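PDB 1FT5: cytochrome C554 from Nitrosomonas europaea, which carries electrons in ammonia oxidation, accepting them directly from hydroxylamine oxidoreductase, and holds four covalently attached hemes. Local coordinates for residues A42-K45 with D49-K52; H92-N97 with E131-A136; D120-K123 with D127-F130. All coordinates share one frame; numbering follows the deposited sequence.

Contact 1 of 3, residues A42-K45 with D49-K52; sequences AKQK and DPAK. With HEM (protoporphyrin IX containing Fe), chain F.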
loop_
_atom_site.group_PDB
_atom_site.type_symbol
_atom_site.label_atom_id
_atom_site.label_comp_id
_atom_site.label_asym_id
_atom_site.label_seq_id
_atom_site.Cartn_x
_atom_site.Cartn_y
_atom_site.Cartn_z
ATOM N N ALA A 42 6.329 -2.782 22.197
ATOM C CA ALA A 42 6.729 -1.738 21.239
ATOM C C ALA A 42 6.158 -0.364 21.628
ATOM O O ALA A 42 6.865 0.669 21.516
ATOM C CB ALA A 42 6.280 -2.097 19.762
ATOM N N LYS A 43 4.913 -0.346 22.072
ATOM C CA LYS A 43 4.308 0.920 22.471
ATOM C C LYS A 43 5.054 1.526 23.686
ATOM O O LYS A 43 5.319 2.712 23.709
ATOM C CB LYS A 43 2.850 0.721 22.832
ATOM C CG LYS A 43 1.968 0.451 21.561
ATOM C CD LYS A 43 0.563 0.015 21.926
ATOM C CE LYS A 43 -0.251 -0.113 20.668
ATOM N NZ LYS A 43 -1.502 -0.876 20.917
ATOM N N GLN A 44 5.401 0.678 24.651
ATOM C CA GLN A 44 6.119 1.193 25.853
ATOM C C GLN A 44 7.444 1.810 25.440
ATOM O O GLN A 44 7.828 2.895 25.931
ATOM C CB GLN A 44 6.349 0.061 26.868
ATOM C CG GLN A 44 5.056 -0.340 27.516
ATOM C CD GLN A 44 5.248 -1.295 28.683
ATOM O OE1 GLN A 44 4.621 -1.140 29.739
ATOM N NE2 GLN A 44 6.112 -2.284 28.501
ATOM N N LYS A 45 8.158 1.126 24.536
ATOM C CA LYS A 45 9.445 1.657 24.073
ATOM C C LYS A 45 9.290 3.050 23.419
ATOM O O LYS A 45 10.143 3.928 23.572
ATOM C CB LYS A 45 10.087 0.689 23.079
ATOM C CG LYS A 45 11.467 1.141 22.634
ATOM C CD LYS A 45 12.301 -0.002 22.045
ATOM C CE LYS A 45 13.788 0.361 22.092
ATOM N NZ LYS A 45 14.647 -0.766 21.647
ATOM N N ASP A 49 0.788 4.569 25.283
ATOM C CA ASP A 49 -0.000 3.868 26.337
ATOM C C ASP A 49 -0.387 2.497 25.790
ATOM O O ASP A 49 -1.188 2.419 24.855
ATOM C CB ASP A 49 -1.276 4.680 26.583
ATOM C CG ASP A 49 -2.192 4.064 27.673
ATOM O OD1 ASP A 49 -1.977 2.907 28.085
ATOM O OD2 ASP A 49 -3.139 4.791 28.065
ATOM N N PRO A 50 0.152 1.405 26.382
ATOM C CA PRO A 50 -0.170 0.050 25.897
ATOM C C PRO A 50 -1.616 -0.367 26.014
ATOM O O PRO A 50 -2.067 -1.338 25.357
ATOM C CB PRO A 50 0.727 -0.864 26.739
ATOM C CG PRO A 50 0.945 -0.066 28.085
ATOM C CD PRO A 50 1.030 1.401 27.578
ATOM N N ALA A 51 -2.360 0.311 26.884
ATOM C CA ALA A 51 -3.735 -0.042 27.093
ATOM C C ALA A 51 -4.735 0.857 26.427
ATOM O O ALA A 51 -5.937 0.593 26.472
ATOM C CB ALA A 51 -4.030 -0.134 28.662
ATOM N N LYS A 52 -4.251 1.912 25.763
ATOM C CA LYS A 52 -5.148 2.866 25.135
ATOM C C LYS A 52 -5.721 2.367 23.794
ATOM O O LYS A 52 -5.017 1.704 23.023
ATOM C CB LYS A 52 -4.392 4.211 24.899
ATOM C CG LYS A 52 -5.176 5.258 24.096
ATOM C CD LYS A 52 -4.535 6.645 24.266
ATOM C CE LYS A 52 -5.102 7.676 23.282
ATOM N NZ LYS A 52 -4.383 8.985 23.527
HETATM C CHA HEM F . 4.186 0.855 13.274
HETATM C CHB HEM F . 1.158 2.397 16.724
HETATM C CHC HEM F . 0.857 6.740 14.471
HETATM C CHD HEM F . 3.591 4.963 10.817
HETATM C C1A HEM F . 3.351 0.872 14.423
HETATM C C2A HEM F . 3.321 -0.147 15.409
HETATM C C3A HEM F . 2.434 0.278 16.389
HETATM C C4A HEM F . 1.978 1.575 15.936
HETATM C CMA HEM F . 2.045 -0.402 17.717
HETATM C CAA HEM F . 4.133 -1.407 15.371
HETATM C CBA HEM F . 5.553 -1.201 15.896
HETATM C CGA HEM F . 6.310 -2.517 16.035
HETATM O O1A HEM F . 5.718 -3.601 15.832
HETATM O O2A HEM F . 7.524 -2.454 16.303
HETATM C C1B HEM F . 0.816 3.727 16.397
HETATM C C2B HEM F . 0.096 4.632 17.271
HETATM C C3B HEM F . 0.074 5.835 16.674
HETATM C C4B HEM F . 0.730 5.703 15.399
HETATM C CMB HEM F . -0.570 4.268 18.575
HETATM C CAB HEM F . -0.549 7.149 17.171
HETATM C CBB HEM F . -0.011 7.568 18.561
HETATM C C1C HEM F . 1.531 6.602 13.224
HETATM C C2C HEM F . 1.628 7.657 12.239
HETATM C C3C HEM F . 2.367 7.145 11.183
HETATM C C4C HEM F . 2.725 5.797 11.581
HETATM C CMC HEM F . 0.996 9.040 12.320
HETATM C CAC HEM F . 2.710 7.755 9.855
HETATM C CBC HEM F . 3.097 9.233 9.780
HETATM C C1D HEM F . 4.008 3.691 11.191
HETATM C C2D HEM F . 4.975 2.939 10.472
HETATM C C3D HEM F . 5.172 1.777 11.185
HETATM C C4D HEM F . 4.292 1.841 12.320
HETATM C CMD HEM F . 5.652 3.395 9.174
HETATM C CAD HEM F . 6.146 0.672 10.822
HETATM C CBD HEM F . 7.520 0.767 11.514
HETATM C CGD HEM F . 8.443 -0.350 11.073
HETATM O O1D HEM F . 8.232 -1.481 11.511
HETATM O O2D HEM F . 9.352 -0.087 10.335
HETATM N NA HEM F . 2.476 1.933 14.705
HETATM N NB HEM F . 1.217 4.381 15.237
HETATM N NC HEM F . 2.147 5.436 12.780
HETATM N ND HEM F . 3.568 3.040 12.295
HETATM FE FE HEM F . 2.114 3.601 13.595
HETATM O O HOH W 1 -2.515 0.727 22.999
#
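K43 and Q44, at the end of helix 40-45, pack against the type I turn formed by D49 to K52, and a water bridges K43 to the turn in this small helix-to-turn contact. It lies far from the centre of the chain, with P50 making most of the loop-side contact, and it shows how an apolar touch and a water bridge can share one lysine. The stem of K43 does the packing: CD rests 4.0 Å from P50 CA. CG lies anti to the backbone carbonyl carbon (chi1 -72°) and the rest of the chain is extended, which carries the aliphatic run between the turn and the heme. On the heme side, K43 CE comes within 3.8 Å of the ring methyl CMA, so the same lysine lines the heme pocket. One helical residue earlier, A42 CB sits near a propionate oxygen of this heme. Next along the helix, the Q44 chain crosses the proline ring at about a right angle, its CG 4.2 Å from P50 CG; this is a loose touch on a solvent-exposed flank.

No direct hydrogen bond joins the segments. Instead the water accepts from K43 NZ and donates to the carbonyls D49 O and K52 O, linking the ammonium to both ends of the turn. K43 NZ also donates to V38 O and S33 O, so three bonds fix this end of the lysine and tie the turn to the chain that precedes the helix. The turn is braced from within: K52 N donates a hydrogen bond to D49 O at 3.2 Å. An Asx turn finishes it, with A51 N bonded to D49 OD1 at 2.9 Å and approaching from 45° above the carboxylate plane.

Contact 2 of 3, residues H92-N97 with E131-A136; sequences HGPGRN and EERCSA. With HEM (protoporphyrin IX containing Fe), chain G.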
loop_
_atom_site.group_PDB
_atom_site.type_symbol
_atom_site.label_atom_id
_atom_site.label_comp_id
_atom_site.label_asym_id
_atom_site.label_seq_id
_atom_site.Cartn_x
_atom_site.Cartn_y
_atom_site.Cartn_z
ATOM N N HIS A 92 -0.316 1.240 -4.604
ATOM C CA HIS A 92 -0.541 1.362 -6.029
ATOM C C HIS A 92 -1.310 2.589 -6.472
ATOM O O HIS A 92 -1.463 2.807 -7.667
ATOM C CB HIS A 92 -1.301 0.099 -6.493
ATOM C CG HIS A 92 -0.465 -1.127 -6.365
ATOM N ND1 HIS A 92 0.588 -1.386 -7.213
ATOM C CD2 HIS A 92 -0.507 -2.148 -5.476
ATOM C CE1 HIS A 92 1.143 -2.534 -6.807
ATOM N NE2 HIS A 92 0.531 -3.050 -5.767
ATOM N N GLY A 93 -1.765 3.378 -5.511
ATOM C CA GLY A 93 -2.497 4.614 -5.849
ATOM C C GLY A 93 -3.983 4.391 -5.766
ATOM O O GLY A 93 -4.482 3.280 -5.833
ATOM N N PRO A 94 -4.760 5.478 -5.555
ATOM C CA PRO A 94 -6.227 5.403 -5.481
ATOM C C PRO A 94 -6.684 4.851 -6.835
ATOM O O PRO A 94 -6.239 5.330 -7.876
ATOM C CB PRO A 94 -6.659 6.885 -5.239
ATOM C CG PRO A 94 -5.516 7.717 -5.745
ATOM C CD PRO A 94 -4.232 6.851 -5.413
ATOM N N GLY A 95 -7.590 3.909 -6.746
ATOM C CA GLY A 95 -7.999 3.134 -7.920
ATOM C C GLY A 95 -9.340 3.341 -8.548
ATOM O O GLY A 95 -9.645 2.635 -9.529
ATOM N N ARG A 96 -10.100 4.339 -8.104
ATOM C CA ARG A 96 -11.398 4.445 -8.733
ATOM C C ARG A 96 -11.377 4.606 -10.256
ATOM O O ARG A 96 -12.319 4.080 -10.901
ATOM C CB ARG A 96 -12.204 5.596 -8.117
ATOM C CG ARG A 96 -13.618 5.706 -8.771
ATOM C CD ARG A 96 -14.599 6.456 -7.942
ATOM N NE ARG A 96 -15.811 6.710 -8.751
ATOM C CZ ARG A 96 -16.929 6.001 -8.621
ATOM N NH1 ARG A 96 -16.998 5.013 -7.731
ATOM N NH2 ARG A 96 -17.978 6.268 -9.402
ATOM N N ASN A 97 -10.414 5.348 -10.793
ATOM C CA ASN A 97 -10.330 5.622 -12.221
ATOM C C ASN A 97 -9.533 4.581 -12.986
ATOM O O ASN A 97 -9.865 4.269 -14.127
ATOM C CB ASN A 97 -9.748 7.002 -12.492
ATOM C CG ASN A 97 -10.683 8.130 -11.994
ATOM O OD1 ASN A 97 -11.858 7.890 -11.743
ATOM N ND2 ASN A 97 -10.137 9.318 -11.831
ATOM N N GLU A 131 7.957 5.225 -4.069
ATOM C CA GLU A 131 8.792 5.795 -3.024
ATOM C C GLU A 131 8.160 6.887 -2.210
ATOM O O GLU A 131 8.235 6.805 -0.976
ATOM C CB GLU A 131 10.134 6.273 -3.563
ATOM C CG GLU A 131 11.077 6.544 -2.414
ATOM C CD GLU A 131 12.520 6.736 -2.828
ATOM O OE1 GLU A 131 12.863 6.637 -4.039
ATOM O OE2 GLU A 131 13.326 7.001 -1.901
ATOM N N GLU A 132 7.535 7.868 -2.868
ATOM C CA GLU A 132 6.889 8.951 -2.112
ATOM C C GLU A 132 5.807 8.394 -1.206
ATOM O O GLU A 132 5.698 8.803 -0.043
ATOM C CB GLU A 132 6.281 9.989 -3.079
ATOM C CG GLU A 132 6.124 11.392 -2.502
ATOM C CD GLU A 132 7.455 12.051 -2.013
ATOM O OE1 GLU A 132 8.578 11.708 -2.502
ATOM O OE2 GLU A 132 7.356 12.925 -1.128
ATOM N N ARG A 133 4.972 7.474 -1.713
ATOM C CA ARG A 133 3.943 6.907 -0.863
ATOM C C ARG A 133 4.490 6.170 0.351
ATOM O O ARG A 133 3.980 6.344 1.469
ATOM C CB ARG A 133 2.976 5.962 -1.650
ATOM C CG ARG A 133 2.018 6.754 -2.501
ATOM C CD ARG A 133 1.026 5.808 -3.291
ATOM N NE ARG A 133 0.435 6.607 -4.338
ATOM C CZ ARG A 133 -0.588 7.412 -4.119
ATOM N NH1 ARG A 133 -1.075 7.447 -2.870
ATOM N NH2 ARG A 133 -1.045 8.211 -5.093
ATOM N N CYS A 134 5.532 5.358 0.168
ATOM C CA CYS A 134 6.051 4.629 1.315
ATOM C C CYS A 134 6.616 5.615 2.328
ATOM O O CYS A 134 6.409 5.452 3.537
ATOM C CB CYS A 134 7.216 3.677 1.031
ATOM S SG CYS A 134 7.109 2.614 -0.472
ATOM N N SER A 135 7.253 6.651 1.773
ATOM C CA SER A 135 7.925 7.664 2.610
ATOM C C SER A 135 6.964 8.465 3.427
ATOM O O SER A 135 7.307 8.842 4.577
ATOM C CB SER A 135 8.711 8.614 1.727
ATOM O OG SER A 135 9.738 7.885 1.034
ATOM N N ALA A 136 5.798 8.780 2.882
ATOM C CA ALA A 136 4.807 9.561 3.627
ATOM C C ALA A 136 4.351 8.899 4.935
ATOM O O ALA A 136 3.851 9.569 5.849
ATOM C CB ALA A 136 3.614 9.841 2.723
HETATM C CHA HEM G . 3.006 -5.489 -7.594
HETATM C CHB HEM G . -1.700 -6.302 -6.599
HETATM C CHC HEM G . -1.004 -4.372 -2.154
HETATM C CHD HEM G . 3.472 -3.024 -3.456
HETATM C C1A HEM G . 1.669 -5.905 -7.666
HETATM C C2A HEM G . 1.102 -6.577 -8.792
HETATM C C3A HEM G . -0.202 -6.778 -8.535
HETATM C C4A HEM G . -0.471 -6.254 -7.235
HETATM C CMA HEM G . -1.260 -7.448 -9.433
HETATM C CAA HEM G . 1.867 -6.991 -10.100
HETATM C CBA HEM G . 2.253 -8.529 -10.061
HETATM C CGA HEM G . 3.050 -8.926 -8.791
HETATM O O1A HEM G . 4.087 -8.337 -8.574
HETATM O O2A HEM G . 2.582 -9.798 -8.062
HETATM C C1B HEM G . -1.929 -5.814 -5.278
HETATM C C2B HEM G . -3.182 -5.950 -4.593
HETATM C C3B HEM G . -2.988 -5.450 -3.315
HETATM C C4B HEM G . -1.596 -5.020 -3.287
HETATM C CMB HEM G . -4.451 -6.558 -5.195
HETATM C CAB HEM G . -3.910 -5.335 -2.140
HETATM C CBB HEM G . -4.422 -6.718 -1.673
HETATM C C1C HEM G . 0.281 -3.838 -2.178
HETATM C C2C HEM G . 0.802 -3.078 -1.095
HETATM C C3C HEM G . 1.988 -2.647 -1.462
HETATM C C4C HEM G . 2.286 -3.180 -2.758
HETATM C CMC HEM G . 0.090 -2.783 0.242
HETATM C CAC HEM G . 2.921 -1.693 -0.654
HETATM C CBC HEM G . 3.235 -2.021 0.786
HETATM C C1D HEM G . 3.758 -3.617 -4.697
HETATM C C2D HEM G . 5.017 -3.471 -5.393
HETATM C C3D HEM G . 4.889 -4.220 -6.550
HETATM C C4D HEM G . 3.553 -4.766 -6.525
HETATM C CMD HEM G . 6.189 -2.605 -4.969
HETATM C CAD HEM G . 5.865 -4.306 -7.714
HETATM C CBD HEM G . 5.410 -3.453 -8.859
HETATM C CGD HEM G . 5.953 -3.860 -10.243
HETATM O O1D HEM G . 5.545 -3.196 -11.204
HETATM O O2D HEM G . 6.740 -4.802 -10.306
HETATM N NA HEM G . 0.701 -5.716 -6.714
HETATM N NB HEM G . -0.940 -5.224 -4.479
HETATM N NC HEM G . 1.184 -3.912 -3.184
HETATM N ND HEM G . 2.833 -4.423 -5.387
HETATM FE FE HEM G . 0.955 -4.850 -4.935
#
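R133 reaches from helix 131-138 across to G93 and P94, just beyond the helix that ends at H92. Its CB points toward that loop, and CG, anti to the carbonyl carbon (chi1 -75°), starts an extended run through CD to NE. At NE the chain turns polar and forms a salt bridge with D127 OD2. The guanidinium then lays one face over G93, whose CA is 3.8 Å from R133 CZ and offset toward the rim. At the tip, R133 NH2 meets P94 CD at 3.5 Å, an oblique van der Waals touch. G93 has positive phi (98°), and a side chain there would jam against the preceding carbonyl oxygen while also coming close to the arginine. With an alanine here instead of R133, D127 would probably lose its charged mate and a gap would open beside G93. On one side of the contact H92 NE2 binds the heme iron at 2.0 Å, with H179 as the other axial ligand; on the other, C134 is bonded to a second heme. The contact thus links the residue just after one CXXCH motif (G93) to the residue just before the next (R133), in this multiheme cytochrome.

Contact 3 of 3, residues D120-K123 with D127-F130; sequences DLAK and DFHF. With HEM (protoporphyrin IX containing Fe), chain G.
L121 and A122 of helix 118-123 meet the edge of the F128 ring. CG of F128 stands anti to the carbonyl carbon (chi1 -61°), which helps turn that edge to the helix. L121 CB lies near the ring plane, 3.7 Å from F128 CZ, and L121 CD1 touches the same atom at 3.8 Å. The neighbouring ring carbon, F128 CE2, is 3.8 Å from A122 N and a little farther from the alanine methyl. In the next shell, P192 touches both A122 and F128, while L121 also packs on H102, an axial ligand of heme 1, and F128 touches a further heme.

D127 probably helps set the course of the loop. Its OD1 accepts two backbone hydrogen bonds: H129 N, at 2.8 Å, meets it nearly end-on, and F130 N, at 2.7 Å, comes in from above the carboxylate plane. These bonds form an Asx turn within a longer Asx motif, and F130 stands at the N-cap of the next helix. F130 then turns its ring to the heme that H92 ligates, with the methyl CMD over the centre of one face, and F130 CE1 is 3.8 Å from the propionate carbon CBD. The H92 ring meets the F130 ring at about 85°, and F194 meets the F130 ring edge-to-face.

The side-chain contacts are apolar, and no hydrogen bond spans the segments. The fit therefore depends on the rim of F128, while the polar work falls largely to D127, whose OD1 holds the turn while OD2 pairs with R133, and the two phenylalanines pack against different hemes.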
loop_
_atom_site.group_PDB
_atom_site.type_symbol
_atom_site.label_atom_id
_atom_site.label_comp_id
_atom_site.label_asym_id
_atom_site.label_seq_id
_atom_site.Cartn_x
_atom_site.Cartn_y
_atom_site.Cartn_z
ATOM N N ASP A 120 -1.283 5.177 -19.844
ATOM C CA ASP A 120 -2.720 5.357 -19.707
ATOM C C ASP A 120 -3.136 5.161 -18.259
ATOM O O ASP A 120 -4.023 5.852 -17.778
ATOM C CB ASP A 120 -3.524 4.346 -20.566
ATOM C CG ASP A 120 -3.467 4.639 -22.057
ATOM O OD1 ASP A 120 -4.198 3.954 -22.798
ATOM O OD2 ASP A 120 -2.732 5.516 -22.483
ATOM N N LEU A 121 -2.531 4.188 -17.566
ATOM C CA LEU A 121 -2.850 3.939 -16.151
ATOM C C LEU A 121 -2.278 5.027 -15.259
ATOM O O LEU A 121 -2.946 5.431 -14.290
ATOM C CB LEU A 121 -2.272 2.595 -15.681
ATOM C CG LEU A 121 -2.761 1.376 -16.487
ATOM C CD1 LEU A 121 -1.999 0.201 -15.972
ATOM C CD2 LEU A 121 -4.252 1.155 -16.300
ATOM N N ALA A 122 -1.073 5.502 -15.558
ATOM C CA ALA A 122 -0.473 6.553 -14.717
ATOM C C ALA A 122 -1.341 7.820 -14.810
ATOM O O ALA A 122 -1.506 8.522 -13.809
ATOM C CB ALA A 122 0.927 6.859 -15.157
ATOM N N LYS A 123 -1.921 8.063 -15.993
ATOM C CA LYS A 123 -2.764 9.246 -16.171
ATOM C C LYS A 123 -4.000 9.172 -15.294
ATOM O O LYS A 123 -4.525 10.222 -14.887
ATOM C CB LYS A 123 -3.154 9.424 -17.655
ATOM C CG LYS A 123 -2.002 9.934 -18.498
ATOM C CD LYS A 123 -2.472 10.307 -19.910
ATOM C CE LYS A 123 -3.662 11.287 -19.858
ATOM N NZ LYS A 123 -3.650 12.378 -20.926
ATOM N N ASP A 127 0.237 4.320 -9.459
ATOM C CA ASP A 127 1.614 4.612 -9.080
ATOM C C ASP A 127 2.515 3.457 -9.506
ATOM O O ASP A 127 2.182 2.314 -9.198
ATOM C CB ASP A 127 1.662 4.709 -7.543
ATOM C CG ASP A 127 2.878 5.410 -7.047
ATOM O OD1 ASP A 127 3.975 5.357 -7.628
ATOM O OD2 ASP A 127 2.755 6.050 -6.000
ATOM N N PHE A 128 3.568 3.794 -10.258
ATOM C CA PHE A 128 4.563 2.810 -10.656
ATOM C C PHE A 128 5.917 3.120 -10.082
ATOM O O PHE A 128 6.904 2.557 -10.545
ATOM C CB PHE A 128 4.661 2.781 -12.190
ATOM C CG PHE A 128 3.367 2.387 -12.829
ATOM C CD1 PHE A 128 3.052 1.042 -12.973
ATOM C CD2 PHE A 128 2.443 3.356 -13.265
ATOM C CE1 PHE A 128 1.846 0.635 -13.536
ATOM C CE2 PHE A 128 1.206 2.959 -13.848
ATOM C CZ PHE A 128 0.901 1.591 -13.984
ATOM N N HIS A 129 5.989 4.003 -9.061
ATOM C CA HIS A 129 7.265 4.409 -8.519
ATOM C C HIS A 129 7.303 4.112 -7.020
ATOM O O HIS A 129 8.355 3.690 -6.496
ATOM C CB HIS A 129 7.435 5.904 -8.767
ATOM C CG HIS A 129 8.801 6.419 -8.475
ATOM N ND1 HIS A 129 9.179 6.884 -7.227
ATOM C CD2 HIS A 129 9.904 6.503 -9.264
ATOM C CE1 HIS A 129 10.456 7.224 -7.263
ATOM N NE2 HIS A 129 10.919 6.999 -8.485
ATOM N N PHE A 130 6.181 4.376 -6.347
ATOM C CA PHE A 130 5.990 4.043 -4.928
ATOM C C PHE A 130 6.745 4.778 -3.797
ATOM O O PHE A 130 6.192 4.900 -2.703
ATOM C CB PHE A 130 6.306 2.529 -4.669
ATOM C CG PHE A 130 5.590 1.574 -5.609
ATOM C CD1 PHE A 130 6.266 1.004 -6.726
ATOM C CD2 PHE A 130 4.258 1.299 -5.438
ATOM C CE1 PHE A 130 5.576 0.174 -7.645
ATOM C CE2 PHE A 130 3.554 0.461 -6.363
ATOM C CZ PHE A 130 4.196 -0.086 -7.436
HETATM C CHA HEM G . 3.006 -5.489 -7.594
HETATM C CHB HEM G . -1.700 -6.302 -6.599
HETATM C CHC HEM G . -1.004 -4.372 -2.154
HETATM C CHD HEM G . 3.472 -3.024 -3.456
HETATM C C1A HEM G . 1.669 -5.905 -7.666
HETATM C C2A HEM G . 1.102 -6.577 -8.792
HETATM C C3A HEM G . -0.202 -6.778 -8.535
HETATM C C4A HEM G . -0.471 -6.254 -7.235
HETATM C CMA HEM G . -1.260 -7.448 -9.433
HETATM C CAA HEM G . 1.867 -6.991 -10.100
HETATM C CBA HEM G . 2.253 -8.529 -10.061
HETATM C CGA HEM G . 3.050 -8.926 -8.791
HETATM O O1A HEM G . 4.087 -8.337 -8.574
HETATM O O2A HEM G . 2.582 -9.798 -8.062
HETATM C C1B HEM G . -1.929 -5.814 -5.278
HETATM C C2B HEM G . -3.182 -5.950 -4.593
HETATM C C3B HEM G . -2.988 -5.450 -3.315
HETATM C C4B HEM G . -1.596 -5.020 -3.287
HETATM C CMB HEM G . -4.451 -6.558 -5.195
HETATM C CAB HEM G . -3.910 -5.335 -2.140
HETATM C CBB HEM G . -4.422 -6.718 -1.673
HETATM C C1C HEM G . 0.281 -3.838 -2.178
HETATM C C2C HEM G . 0.802 -3.078 -1.095
HETATM C C3C HEM G . 1.988 -2.647 -1.462
HETATM C C4C HEM G . 2.286 -3.180 -2.758
HETATM C CMC HEM G . 0.090 -2.783 0.242
HETATM C CAC HEM G . 2.921 -1.693 -0.654
HETATM C CBC HEM G . 3.235 -2.021 0.786
HETATM C C1D HEM G . 3.758 -3.617 -4.697
HETATM C C2D HEM G . 5.017 -3.471 -5.393
HETATM C C3D HEM G . 4.889 -4.220 -6.550
HETATM C C4D HEM G . 3.553 -4.766 -6.525
HETATM C CMD HEM G . 6.189 -2.605 -4.969
HETATM C CAD HEM G . 5.865 -4.306 -7.714
HETATM C CBD HEM G . 5.410 -3.453 -8.859
HETATM C CGD HEM G . 5.953 -3.860 -10.243
HETATM O O1D HEM G . 5.545 -3.196 -11.204
HETATM O O2D HEM G . 6.740 -4.802 -10.306
HETATM N NA HEM G . 0.701 -5.716 -6.714
HETATM N NB HEM G . -0.940 -5.224 -4.479
HETATM N NC HEM G . 1.184 -3.912 -3.184
HETATM N ND HEM G . 2.833 -4.423 -5.387
HETATM FE FE HEM G . 0.955 -4.850 -4.935
#

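Contacts 2 and 3 form one continuous buried unit, whereas contact 1 stands apart at the periphery, its nearest atoms about 18 Å from contact 2. Contacts 2 and 3 share the heme whose iron H92 binds, and D127 joins them twice: through a probable hydrogen bond from its backbone N to H92 O at 2.9 Å, and through its carboxylate to R133. Contact 3 closes within the stretch of chain that contact 2 brackets. The chemistry follows the place in the fold. Near the surface, a water and a lysine carry the polar link; in the interior, contact 2 lays a guanidinium on a glycine and contact 3 sets an aromatic edge against aliphatic carbons. All three border hemes.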